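Local coordinates for esterase family protein (Staphylococcus aureus, PDB 7L0A) that probably hydrolyses S-formylglutathione to formate and glutathione, acting as a serine esterase of the alpha/beta-hydrolase class, at residues C209-D213 with F214-D218; L220-I223 with D224-R228; S153-E157 with A158-M162; I251-A254 with I255-V259. One frame throughout, in Å; residues are numbered along the deposited sequence.

Interaction 1: C209-D213 with F214-D218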
loop_
_atom_site.group_PDB
_atom_site.type_symbol
_atom_site.label_atom_id
_atom_site.label_comp_id
_atom_site.label_asym_id
_atom_site.label_seq_id
_atom_site.Cartn_x
_atom_site.Cartn_y
_atom_site.Cartn_z
ATOM N N CYS B 209 1.806 -24.146 -20.110
ATOM C CA CYS B 209 3.238 -24.205 -20.362
ATOM C C CYS B 209 3.485 -24.070 -21.857
ATOM O O CYS B 209 2.723 -24.600 -22.668
ATOM C CB CYS B 209 3.815 -25.534 -19.824
ATOM S SG CYS B 209 5.591 -25.622 -19.735
ATOM N N GLY B 210 4.561 -23.402 -22.219
ATOM C CA GLY B 210 4.952 -23.337 -23.609
ATOM C C GLY B 210 5.681 -24.594 -24.043
ATOM O O GLY B 210 6.441 -25.194 -23.284
ATOM N N LYS B 211 5.512 -24.938 -25.321
ATOM C CA LYS B 211 6.038 -26.198 -25.838
ATOM C C LYS B 211 7.561 -26.241 -25.914
ATOM O O LYS B 211 8.127 -27.335 -25.981
ATOM C CB LYS B 211 5.439 -26.492 -27.214
ATOM C CG LYS B 211 3.951 -26.800 -27.156
ATOM C CD LYS B 211 3.374 -27.063 -28.536
ATOM C CE LYS B 211 1.943 -27.559 -28.422
ATOM N NZ LYS B 211 1.370 -27.868 -29.756
ATOM N N GLN B 212 8.239 -25.097 -25.892
ATOM C CA GLN B 212 9.698 -25.063 -25.929
ATOM C C GLN B 212 10.326 -25.003 -24.536
ATOM O O GLN B 212 11.554 -24.998 -24.426
ATOM C CB GLN B 212 10.161 -23.874 -26.791
ATOM C CG GLN B 212 9.933 -24.090 -28.295
ATOM C CD GLN B 212 8.478 -23.952 -28.722
ATOM O OE1 GLN B 212 7.832 -22.934 -28.464
ATOM N NE2 GLN B 212 7.962 -24.976 -29.408
ATOM N N ASP B 213 9.525 -24.935 -23.482
ATOM C CA ASP B 213 10.034 -24.815 -22.121
ATOM C C ASP B 213 10.759 -26.089 -21.707
ATOM O O ASP B 213 10.315 -27.187 -22.017
ATOM C CB ASP B 213 8.851 -24.544 -21.199
ATOM C CG ASP B 213 9.237 -23.917 -19.907
ATOM O OD1 ASP B 213 10.013 -24.528 -19.149
ATOM O OD2 ASP B 213 8.736 -22.815 -19.617
ATOM N N PHE B 214 11.886 -25.940 -21.000
ATOM C CA PHE B 214 12.592 -27.123 -20.515
ATOM C C PHE B 214 11.753 -27.939 -19.545
ATOM O O PHE B 214 12.066 -29.125 -19.322
ATOM C CB PHE B 214 13.943 -26.727 -19.900
ATOM C CG PHE B 214 13.869 -26.077 -18.541
ATOM C CD1 PHE B 214 13.626 -24.727 -18.419
ATOM C CD2 PHE B 214 14.102 -26.810 -17.393
ATOM C CE1 PHE B 214 13.599 -24.123 -17.179
ATOM C CE2 PHE B 214 14.071 -26.213 -16.148
ATOM C CZ PHE B 214 13.820 -24.880 -16.037
ATOM N N LEU B 215 10.689 -27.364 -18.985
ATOM C CA LEU B 215 9.804 -28.062 -18.058
ATOM C C LEU B 215 8.559 -28.636 -18.728
ATOM O O LEU B 215 7.714 -29.216 -18.040
ATOM C CB LEU B 215 9.382 -27.121 -16.926
ATOM C CG LEU B 215 10.494 -26.570 -16.029
ATOM C CD1 LEU B 215 9.988 -25.560 -15.055
ATOM C CD2 LEU B 215 11.183 -27.748 -15.305
ATOM N N TYR B 216 8.442 -28.533 -20.049
ATOM C CA TYR B 216 7.201 -28.900 -20.717
ATOM C C TYR B 216 6.861 -30.373 -20.516
ATOM O O TYR B 216 5.712 -30.719 -20.217
ATOM C CB TYR B 216 7.298 -28.583 -22.211
ATOM C CG TYR B 216 6.076 -28.940 -23.010
ATOM C CD1 TYR B 216 4.861 -28.300 -22.790
ATOM C CD2 TYR B 216 6.143 -29.872 -24.028
ATOM C CE1 TYR B 216 3.738 -28.614 -23.546
ATOM C CE2 TYR B 216 5.024 -30.180 -24.791
ATOM C CZ TYR B 216 3.827 -29.572 -24.536
ATOM O OH TYR B 216 2.721 -29.904 -25.308
ATOM N N GLN B 217 7.833 -31.270 -20.721
ATOM C CA GLN B 217 7.522 -32.691 -20.581
ATOM C C GLN B 217 7.134 -33.037 -19.148
ATOM O O GLN B 217 6.205 -33.824 -18.932
ATOM C CB GLN B 217 8.699 -33.540 -21.056
ATOM C CG GLN B 217 8.399 -35.039 -21.023
ATOM C CD GLN B 217 7.189 -35.422 -21.873
ATOM O OE1 GLN B 217 7.094 -35.047 -23.045
ATOM N NE2 GLN B 217 6.256 -36.171 -21.276
ATOM N N ASP B 218 7.782 -32.418 -18.153
ATOM C CA ASP B 218 7.378 -32.673 -16.767
ATOM C C ASP B 218 5.987 -32.113 -16.495
ATOM O O ASP B 218 5.239 -32.666 -15.686
ATOM C CB ASP B 218 8.430 -32.106 -15.810
ATOM C CG ASP B 218 9.747 -32.887 -15.859
ATOM O OD1 ASP B 218 9.702 -34.122 -16.022
ATOM O OD2 ASP B 218 10.828 -32.287 -15.737
#

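Interaction 2: L220-I223 with D224-R228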
loop_
_atom_site.group_PDB
_atom_site.type_symbol
_atom_site.label_atom_id
_atom_site.label_comp_id
_atom_site.label_asym_id
_atom_site.label_seq_id
_atom_site.Cartn_x
_atom_site.Cartn_y
_atom_site.Cartn_z
ATOM N N LEU B 220 3.595 -32.187 -18.840
ATOM C CA LEU B 220 2.725 -33.209 -19.404
ATOM C C LEU B 220 2.610 -34.400 -18.464
ATOM O O LEU B 220 1.541 -35.007 -18.338
ATOM C CB LEU B 220 3.247 -33.670 -20.763
ATOM C CG LEU B 220 3.223 -32.602 -21.861
ATOM C CD1 LEU B 220 3.764 -33.256 -23.154
ATOM C CD2 LEU B 220 1.857 -32.007 -22.098
ATOM N N ASP B 221 3.718 -34.784 -17.832
ATOM C CA ASP B 221 3.664 -35.915 -16.908
ATOM C C ASP B 221 2.718 -35.624 -15.750
ATOM O O ASP B 221 1.969 -36.504 -15.297
ATOM C CB ASP B 221 5.056 -36.222 -16.373
ATOM C CG ASP B 221 5.949 -36.870 -17.406
ATOM O OD1 ASP B 221 5.445 -37.281 -18.483
ATOM O OD2 ASP B 221 7.167 -36.945 -17.138
ATOM N N PHE B 222 2.752 -34.396 -15.243
ATOM C CA PHE B 222 1.898 -34.033 -14.127
ATOM C C PHE B 222 0.429 -34.084 -14.520
ATOM O O PHE B 222 -0.396 -34.635 -13.779
ATOM C CB PHE B 222 2.256 -32.637 -13.619
ATOM C CG PHE B 222 1.573 -32.258 -12.343
ATOM C CD1 PHE B 222 1.975 -32.826 -11.134
ATOM C CD2 PHE B 222 0.505 -31.373 -12.341
ATOM C CE1 PHE B 222 1.333 -32.500 -9.944
ATOM C CE2 PHE B 222 -0.119 -31.039 -11.152
ATOM C CZ PHE B 222 0.278 -31.607 -9.957
ATOM N N ILE B 223 0.070 -33.481 -15.662
ATOM C CA ILE B 223 -1.345 -33.491 -16.028
ATOM C C ILE B 223 -1.811 -34.895 -16.384
ATOM O O ILE B 223 -2.987 -35.225 -16.217
ATOM C CB ILE B 223 -1.667 -32.510 -17.169
ATOM C CG1 ILE B 223 -0.961 -32.884 -18.465
ATOM C CG2 ILE B 223 -1.282 -31.115 -16.740
ATOM C CD1 ILE B 223 -1.319 -31.955 -19.631
ATOM N N ASP B 224 -0.931 -35.733 -16.927
ATOM C CA ASP B 224 -1.278 -37.128 -17.147
ATOM C C ASP B 224 -1.629 -37.833 -15.837
ATOM O O ASP B 224 -2.598 -38.612 -15.769
ATOM C CB ASP B 224 -0.107 -37.812 -17.846
ATOM C CG ASP B 224 -0.069 -37.543 -19.342
ATOM O OD1 ASP B 224 -1.005 -36.892 -19.854
ATOM O OD2 ASP B 224 0.910 -37.968 -20.001
ATOM N N TYR B 225 -0.867 -37.567 -14.780
ATOM C CA TYR B 225 -1.212 -38.117 -13.480
ATOM C C TYR B 225 -2.531 -37.545 -12.964
ATOM O O TYR B 225 -3.387 -38.295 -12.477
ATOM C CB TYR B 225 -0.061 -37.903 -12.478
ATOM C CG TYR B 225 -0.309 -38.620 -11.158
ATOM C CD1 TYR B 225 -0.478 -39.996 -11.116
ATOM C CD2 TYR B 225 -0.392 -37.918 -9.950
ATOM C CE1 TYR B 225 -0.723 -40.654 -9.913
ATOM C CE2 TYR B 225 -0.648 -38.572 -8.748
ATOM C CZ TYR B 225 -0.805 -39.949 -8.736
ATOM O OH TYR B 225 -1.057 -40.589 -7.539
ATOM N N LEU B 226 -2.730 -36.228 -13.067
ATOM C CA LEU B 226 -4.034 -35.659 -12.725
ATOM C C LEU B 226 -5.168 -36.420 -13.412
ATOM O O LEU B 226 -6.192 -36.740 -12.788
ATOM C CB LEU B 226 -4.100 -34.185 -13.117
ATOM C CG LEU B 226 -3.232 -33.233 -12.323
ATOM C CD1 LEU B 226 -3.458 -31.803 -12.887
ATOM C CD2 LEU B 226 -3.556 -33.273 -10.865
ATOM N N SER B 227 -5.016 -36.686 -14.718
ATOM C CA SER B 227 -6.062 -37.402 -15.440
ATOM C C SER B 227 -6.283 -38.794 -14.835
ATOM O O SER B 227 -7.425 -39.260 -14.698
ATOM C CB SER B 227 -5.702 -37.550 -16.922
ATOM O OG SER B 227 -5.805 -36.298 -17.601
ATOM N N ARG B 228 -5.191 -39.485 -14.484
ATOM C CA ARG B 228 -5.315 -40.862 -14.004
ATOM C C ARG B 228 -5.980 -40.931 -12.634
ATOM O O ARG B 228 -6.627 -41.930 -12.319
ATOM C CB ARG B 228 -3.945 -41.551 -13.951
ATOM C CG ARG B 228 -3.381 -41.874 -15.348
ATOM C CD ARG B 228 -2.179 -42.803 -15.335
ATOM N NE ARG B 228 -1.048 -42.350 -14.532
ATOM C CZ ARG B 228 -0.109 -41.512 -14.964
ATOM N NH1 ARG B 228 -0.182 -41.009 -16.171
ATOM N NH2 ARG B 228 0.900 -41.174 -14.179
HETATM O O HOH W 1 2.578 -39.106 -15.587
#

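Interaction 3: S153-E157 with A158-M162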
loop_
_atom_site.group_PDB
_atom_site.type_symbol
_atom_site.label_atom_id
_atom_site.label_comp_id
_atom_site.label_asym_id
_atom_site.label_seq_id
_atom_site.Cartn_x
_atom_site.Cartn_y
_atom_site.Cartn_z
ATOM N N SER B 153 4.200 -22.796 -16.348
ATOM C CA SER B 153 5.553 -23.301 -16.554
ATOM C C SER B 153 6.144 -23.817 -15.243
ATOM O O SER B 153 7.295 -23.502 -14.892
ATOM C CB SER B 153 6.450 -22.207 -17.135
ATOM O OG SER B 153 5.798 -21.563 -18.224
ATOM N N ALA B 154 5.344 -24.628 -14.535
ATOM C CA ALA B 154 5.610 -24.906 -13.132
ATOM C C ALA B 154 6.628 -26.029 -12.940
ATOM O O ALA B 154 6.803 -26.915 -13.780
ATOM C CB ALA B 154 4.316 -25.264 -12.397
ATOM N N VAL B 155 7.326 -25.925 -11.814
ATOM C CA VAL B 155 8.176 -26.973 -11.241
ATOM C C VAL B 155 7.296 -27.931 -10.445
ATOM O O VAL B 155 6.717 -27.556 -9.420
ATOM C CB VAL B 155 9.245 -26.322 -10.354
ATOM C CG1 VAL B 155 9.988 -27.338 -9.502
ATOM C CG2 VAL B 155 10.238 -25.503 -11.185
ATOM N N PHE B 156 7.163 -29.167 -10.933
ATOM C CA PHE B 156 6.338 -30.183 -10.287
ATOM C C PHE B 156 7.133 -31.326 -9.668
ATOM O O PHE B 156 6.546 -32.165 -8.942
ATOM C CB PHE B 156 5.332 -30.802 -11.284
ATOM C CG PHE B 156 4.234 -29.857 -11.766
ATOM C CD1 PHE B 156 3.301 -29.343 -10.888
ATOM C CD2 PHE B 156 4.128 -29.534 -13.121
ATOM C CE1 PHE B 156 2.282 -28.485 -11.341
ATOM C CE2 PHE B 156 3.119 -28.697 -13.569
ATOM C CZ PHE B 156 2.206 -28.165 -12.680
ATOM N N GLU B 157 8.415 -31.435 -9.999
ATOM C CA GLU B 157 9.212 -32.576 -9.617
ATOM C C GLU B 157 10.472 -32.143 -8.899
ATOM O O GLU B 157 11.079 -31.129 -9.210
ATOM C CB GLU B 157 9.658 -33.415 -10.832
ATOM C CG GLU B 157 8.589 -33.695 -11.837
ATOM C CD GLU B 157 8.921 -34.899 -12.677
ATOM O OE1 GLU B 157 9.979 -35.522 -12.429
ATOM O OE2 GLU B 157 8.128 -35.234 -13.583
ATOM N N ALA B 158 10.920 -33.014 -7.995
ATOM C CA ALA B 158 12.111 -32.712 -7.213
ATOM C C ALA B 158 13.342 -32.496 -8.092
ATOM O O ALA B 158 14.183 -31.632 -7.800
ATOM C CB ALA B 158 12.355 -33.861 -6.229
ATOM N N GLN B 159 13.498 -33.292 -9.146
ATOM C CA GLN B 159 14.732 -33.111 -9.890
ATOM C C GLN B 159 14.756 -31.775 -10.623
ATOM O O GLN B 159 15.840 -31.236 -10.885
ATOM C CB GLN B 159 14.987 -34.222 -10.896
ATOM C CG GLN B 159 16.473 -34.215 -11.264
ATOM C CD GLN B 159 16.787 -34.944 -12.543
ATOM O OE1 GLN B 159 15.994 -35.763 -13.016
ATOM N NE2 GLN B 159 17.951 -34.651 -13.121
ATOM N N ASN B 160 13.585 -31.202 -10.919
ATOM C CA ASN B 160 13.577 -29.881 -11.536
ATOM C C ASN B 160 14.357 -28.870 -10.699
ATOM O O ASN B 160 14.844 -27.859 -11.230
ATOM C CB ASN B 160 12.161 -29.323 -11.697
ATOM C CG ASN B 160 11.292 -30.115 -12.624
ATOM O OD1 ASN B 160 10.065 -30.016 -12.526
ATOM N ND2 ASN B 160 11.889 -30.837 -13.565
ATOM N N LEU B 161 14.426 -29.093 -9.378
ATOM C CA LEU B 161 14.948 -28.080 -8.471
ATOM C C LEU B 161 16.419 -27.817 -8.722
ATOM O O LEU B 161 16.913 -26.718 -8.461
ATOM C CB LEU B 161 14.755 -28.515 -7.015
ATOM C CG LEU B 161 13.329 -28.633 -6.501
ATOM C CD1 LEU B 161 13.318 -29.388 -5.176
ATOM C CD2 LEU B 161 12.709 -27.265 -6.306
ATOM N N MET B 162 17.145 -28.814 -9.194
ATOM C CA MET B 162 18.571 -28.648 -9.423
ATOM C C MET B 162 18.880 -27.885 -10.699
ATOM O O MET B 162 20.036 -27.508 -10.900
ATOM C CB MET B 162 19.227 -30.033 -9.438
ATOM C CG MET B 162 18.941 -30.818 -8.169
ATOM S SD MET B 162 19.837 -30.109 -6.779
ATOM C CE MET B 162 21.499 -30.661 -7.215
HETATM O O HOH W 2 7.710 -29.561 -13.876
#

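Interaction 4: I251-A254 with I255-V259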
loop_
_atom_site.group_PDB
_atom_site.type_symbol
_atom_site.label_atom_id
_atom_site.label_comp_id
_atom_site.label_asym_id
_atom_site.label_seq_id
_atom_site.Cartn_x
_atom_site.Cartn_y
_atom_site.Cartn_z
ATOM N N ILE B 251 -0.552 -14.893 -18.643
ATOM C CA ILE B 251 -1.252 -14.241 -17.539
ATOM C C ILE B 251 -2.435 -13.435 -18.045
ATOM O O ILE B 251 -3.444 -13.305 -17.329
ATOM C CB ILE B 251 -0.281 -13.400 -16.700
ATOM C CG1 ILE B 251 -0.816 -13.121 -15.288
ATOM C CG2 ILE B 251 0.086 -12.090 -17.345
ATOM C CD1 ILE B 251 -0.915 -14.385 -14.402
ATOM N N LYS B 252 -2.368 -12.916 -19.278
ATOM C CA LYS B 252 -3.558 -12.294 -19.842
ATOM C C LYS B 252 -4.694 -13.300 -19.961
ATOM O O LYS B 252 -5.831 -13.023 -19.567
ATOM C CB LYS B 252 -3.232 -11.670 -21.200
ATOM C CG LYS B 252 -4.415 -11.029 -21.931
ATOM C CD LYS B 252 -3.986 -10.618 -23.338
ATOM C CE LYS B 252 -5.169 -10.205 -24.206
ATOM N NZ LYS B 252 -5.835 -9.001 -23.657
ATOM N N ARG B 253 -4.400 -14.492 -20.502
ATOM C CA ARG B 253 -5.408 -15.539 -20.622
ATOM C C ARG B 253 -5.905 -15.983 -19.261
ATOM O O ARG B 253 -7.115 -16.164 -19.057
ATOM C CB ARG B 253 -4.829 -16.704 -21.421
ATOM C CG ARG B 253 -5.572 -17.998 -21.297
ATOM C CD ARG B 253 -6.910 -17.956 -22.026
ATOM N NE ARG B 253 -7.650 -19.190 -21.744
ATOM C CZ ARG B 253 -8.914 -19.232 -21.348
ATOM N NH1 ARG B 253 -9.610 -18.116 -21.196
ATOM N NH2 ARG B 253 -9.482 -20.404 -21.115
ATOM N N ALA B 254 -4.977 -16.142 -18.312
ATOM C CA ALA B 254 -5.333 -16.591 -16.980
ATOM C C ALA B 254 -6.287 -15.625 -16.288
ATOM O O ALA B 254 -7.233 -16.056 -15.624
ATOM C CB ALA B 254 -4.074 -16.774 -16.151
ATOM N N ILE B 255 -6.065 -14.322 -16.436
ATOM C CA ILE B 255 -6.910 -13.350 -15.751
ATOM C C ILE B 255 -8.305 -13.370 -16.333
ATOM O O ILE B 255 -9.290 -13.348 -15.593
ATOM C CB ILE B 255 -6.265 -11.953 -15.818
ATOM C CG1 ILE B 255 -5.109 -11.883 -14.804
ATOM C CG2 ILE B 255 -7.301 -10.859 -15.512
ATOM C CD1 ILE B 255 -4.247 -10.646 -14.914
ATOM N N THR B 256 -8.421 -13.447 -17.663
ATOM C CA THR B 256 -9.745 -13.590 -18.270
ATOM C C THR B 256 -10.467 -14.831 -17.749
ATOM O O THR B 256 -11.660 -14.784 -17.409
ATOM C CB THR B 256 -9.618 -13.643 -19.784
ATOM O OG1 THR B 256 -8.965 -12.451 -20.238
ATOM C CG2 THR B 256 -10.997 -13.757 -20.415
ATOM N N TRP B 257 -9.753 -15.952 -17.656
ATOM C CA TRP B 257 -10.342 -17.197 -17.169
ATOM C C TRP B 257 -10.757 -17.082 -15.708
ATOM O O TRP B 257 -11.836 -17.566 -15.323
ATOM C CB TRP B 257 -9.334 -18.321 -17.396
ATOM C CG TRP B 257 -9.717 -19.650 -16.837
ATOM C CD1 TRP B 257 -10.496 -20.597 -17.440
ATOM C CD2 TRP B 257 -9.317 -20.203 -15.580
ATOM N NE1 TRP B 257 -10.623 -21.699 -16.619
ATOM C CE2 TRP B 257 -9.897 -21.482 -15.477
ATOM C CE3 TRP B 257 -8.517 -19.743 -14.531
ATOM C CZ2 TRP B 257 -9.719 -22.292 -14.363
ATOM C CZ3 TRP B 257 -8.320 -20.569 -13.438
ATOM C CH2 TRP B 257 -8.921 -21.824 -13.359
ATOM N N MET B 258 -9.936 -16.437 -14.895
ATOM C CA MET B 258 -10.213 -16.324 -13.472
ATOM C C MET B 258 -11.538 -15.629 -13.192
ATOM O O MET B 258 -12.293 -16.043 -12.308
ATOM C CB MET B 258 -9.121 -15.505 -12.794
ATOM C CG MET B 258 -7.891 -16.227 -12.429
ATOM S SD MET B 258 -6.756 -14.952 -11.824
ATOM C CE MET B 258 -5.265 -15.711 -12.442
ATOM N N VAL B 259 -11.794 -14.505 -13.867
ATOM C CA VAL B 259 -12.900 -13.643 -13.464
ATOM C C VAL B 259 -14.219 -14.045 -14.104
ATOM O O VAL B 259 -15.272 -13.542 -13.694
ATOM C CB VAL B 259 -12.577 -12.166 -13.773
ATOM C CG1 VAL B 259 -11.298 -11.763 -13.044
ATOM C CG2 VAL B 259 -12.442 -11.934 -15.266
HETATM O O HOH W 3 -7.035 -10.526 -19.265
#

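Interaction 1: C209-D213 with F214-D218
D213 and Y216 carry this local contact, where strand 204-210 ends and the chain turns into helix 216-228. The tight part lies around the D213 carboxylate. L215 N gives a nearly straight hydrogen bond to D213 OD1, 2.9 Å long with an angle of 165° at the hydrogen. It meets OD1 on the anti side, slightly out of plane. CG of D213 stands opposite its own backbone N (chi1 -159°), which carries the carboxylate forward to L215. This is a capping bond just ahead of the helix. One turn of type I closes from D213 to Y216, with Y216 N bonded to D213 O at 3.0 Å. The preceding turn, G210 to D213, is also type I.

The Y216 ring packs against the G210-D213 turn, with K211 CA over the centre of one face, 3.8 Å from the centroid, a CH-pi contact. C209 SG comes to the ring edge instead, 4.1 Å from Y216 CD1. The looser side is that of K211 and Q212. The extended K211 chain runs beside Y216, its CG 3.8 Å from Y216 OH, and its end leads away. Q212 barely touches residues 214-218; its OE1 accepts from G240 N. Y216 OH bonds to D237.

D213 OD2 bonds to H242 ND1. With separate partners for its two oxygens, the carboxylate should keep its plane, consistent with a charge-relay aspartate facing the histidine.

Interaction 2: L220-I223 with D224-R228
The F222 ring takes L226 CD1 obliquely, 3.8 Å from F222 CE2, on helix 216-228. This is the crossover helix of a beta-alpha-beta unit between strands 204-210 and 234-238. F222 also stacks on the ring of F156 and meets Y189 edge-to-face. The other flat group is the R228 guanidinium. It has Y225 CA over one face, offset toward the rim, and a water in its plane at the edge.

F222 and L226 are one helical turn apart. A chi1 of -171° turns the F222 ring along the helix toward L226. CD1 of L226 also approaches I223 CG2, a looser contact at 4.5 Å. I223 and L226 both touch I207 of strand 204-210, so this side of the helix faces the sheet. L192 of helix 188-197 packs on F222, Y225 and L226.

The main chain is regular. D224 N bonds to L220 O, Y225 N to D221 O and S227 N to I223 O. The bond from L226 N to F222 O is 2.9 Å long, nearly straight at 171°, and lies in the carbonyl plane.

On another side of the helix, D221 O accepts twice, from Y225 N and from the water. That water lies 2.7 Å from D221 O and accepts from R228 NH2 at 3.0 Å.

Interaction 3: S153-E157 with A158-M162
V155 and N160 meet across a turn in the loop that follows strand 148-152. Along the first segment A154 comes first, its O accepting from a water at 2.8 Å. V155 is next. Its CG1 touches N160 CB at 3.7 Å. The two side chains pass alongside each other, pointing opposite ways. The same CG1 is 4.2 Å from L161 CD2.

F156 turns its side chain from the second segment, but its backbone faces it. F156 N makes a weak hydrogen bond to N160 OD1, 3.4 Å, and also donates to the water. E157 N gives OD1 another weak bond, at 3.3 Å. The water donates to OD1 as well, at 2.8 Å, so three donors gather on one amide oxygen. The amide nitrogen of N160 bonds to D218. Both ends of the buried amide are thus held, which should fix its rotation. E157 O in turn takes a weak bond from N160 N, 3.0 Å long.

The residues from A158 to M162 have helical backbone angles. Here the N160 amide bridges the loop through weak bonds to main-chain N-H groups, beside the predicted active site of an alpha/beta-hydrolase, where V155 lies close to S129.

Interaction 4: I251-A254 with I255-V259
Helix 244-259, the last helix of the alpha/beta-hydrolase fold, holds this contact between successive turns. Four backbone bonds join them: I255 N to I251 O, T256 N to K252 O, W257 N to R253 O and M258 N to A254 O. The last is 2.8 Å long.

R253 and W257 meet through their side chains. The R253 chain bends at chi2 (72°), which carries its guanidinium along the helix toward W257. W257 CB lies over one guanidinium face, 3.8 Å from R253 NH1. The guanidinium and indole planes stand 79° apart, so the two groups are not stacked. R253 NH2 comes obliquely to the ring, 3.8 Å from W257 CD1. The polar ends are held elsewhere, R253 by a salt bridge to E236 and W257 NE1 by Q234.

The apolar contacts are looser. I251 CG1 and I255 CD1 are 4.2 Å apart. A254 CB meets the methyl CE of M258 at 4.0 Å, where the methionine chain bends off extended at chi3 (-146°). A254, W257 and M258 also touch V150 of strand 148-152, whereas I251 and I255 pack on Y72 of helix 69-75.

At the more exposed side, a water donates to K252 O at 2.8 Å and also bonds to T256 OG1, 2.9 Å away. The pattern is that of an amphipathic alpha-helix packed on the central sheet of an alpha/beta-hydrolase.

Interactions 1, 2 and 3 form one connected region, while interaction 4 stands apart. Interaction 2 continues the helix that interaction 1 opens, and their centres are 14 Å apart. Interaction 3 touches both. The bond from N160 ND2 to D218 OD2 is 2.8 Å long, and F222 CE2 lies 3.5 Å from F156 CE1. E157 OE2 is only 3.1 Å from D218 OD1, so one of these carboxylates may be protonated. Interaction 1 supplies D213 of the predicted triad with S129 and H242. The side chain of V155 is about 6 Å, and that of L215 about 7 Å, from a bound magnesium ion. Interaction 4 has its nearest atoms about 9 Å from interaction 3.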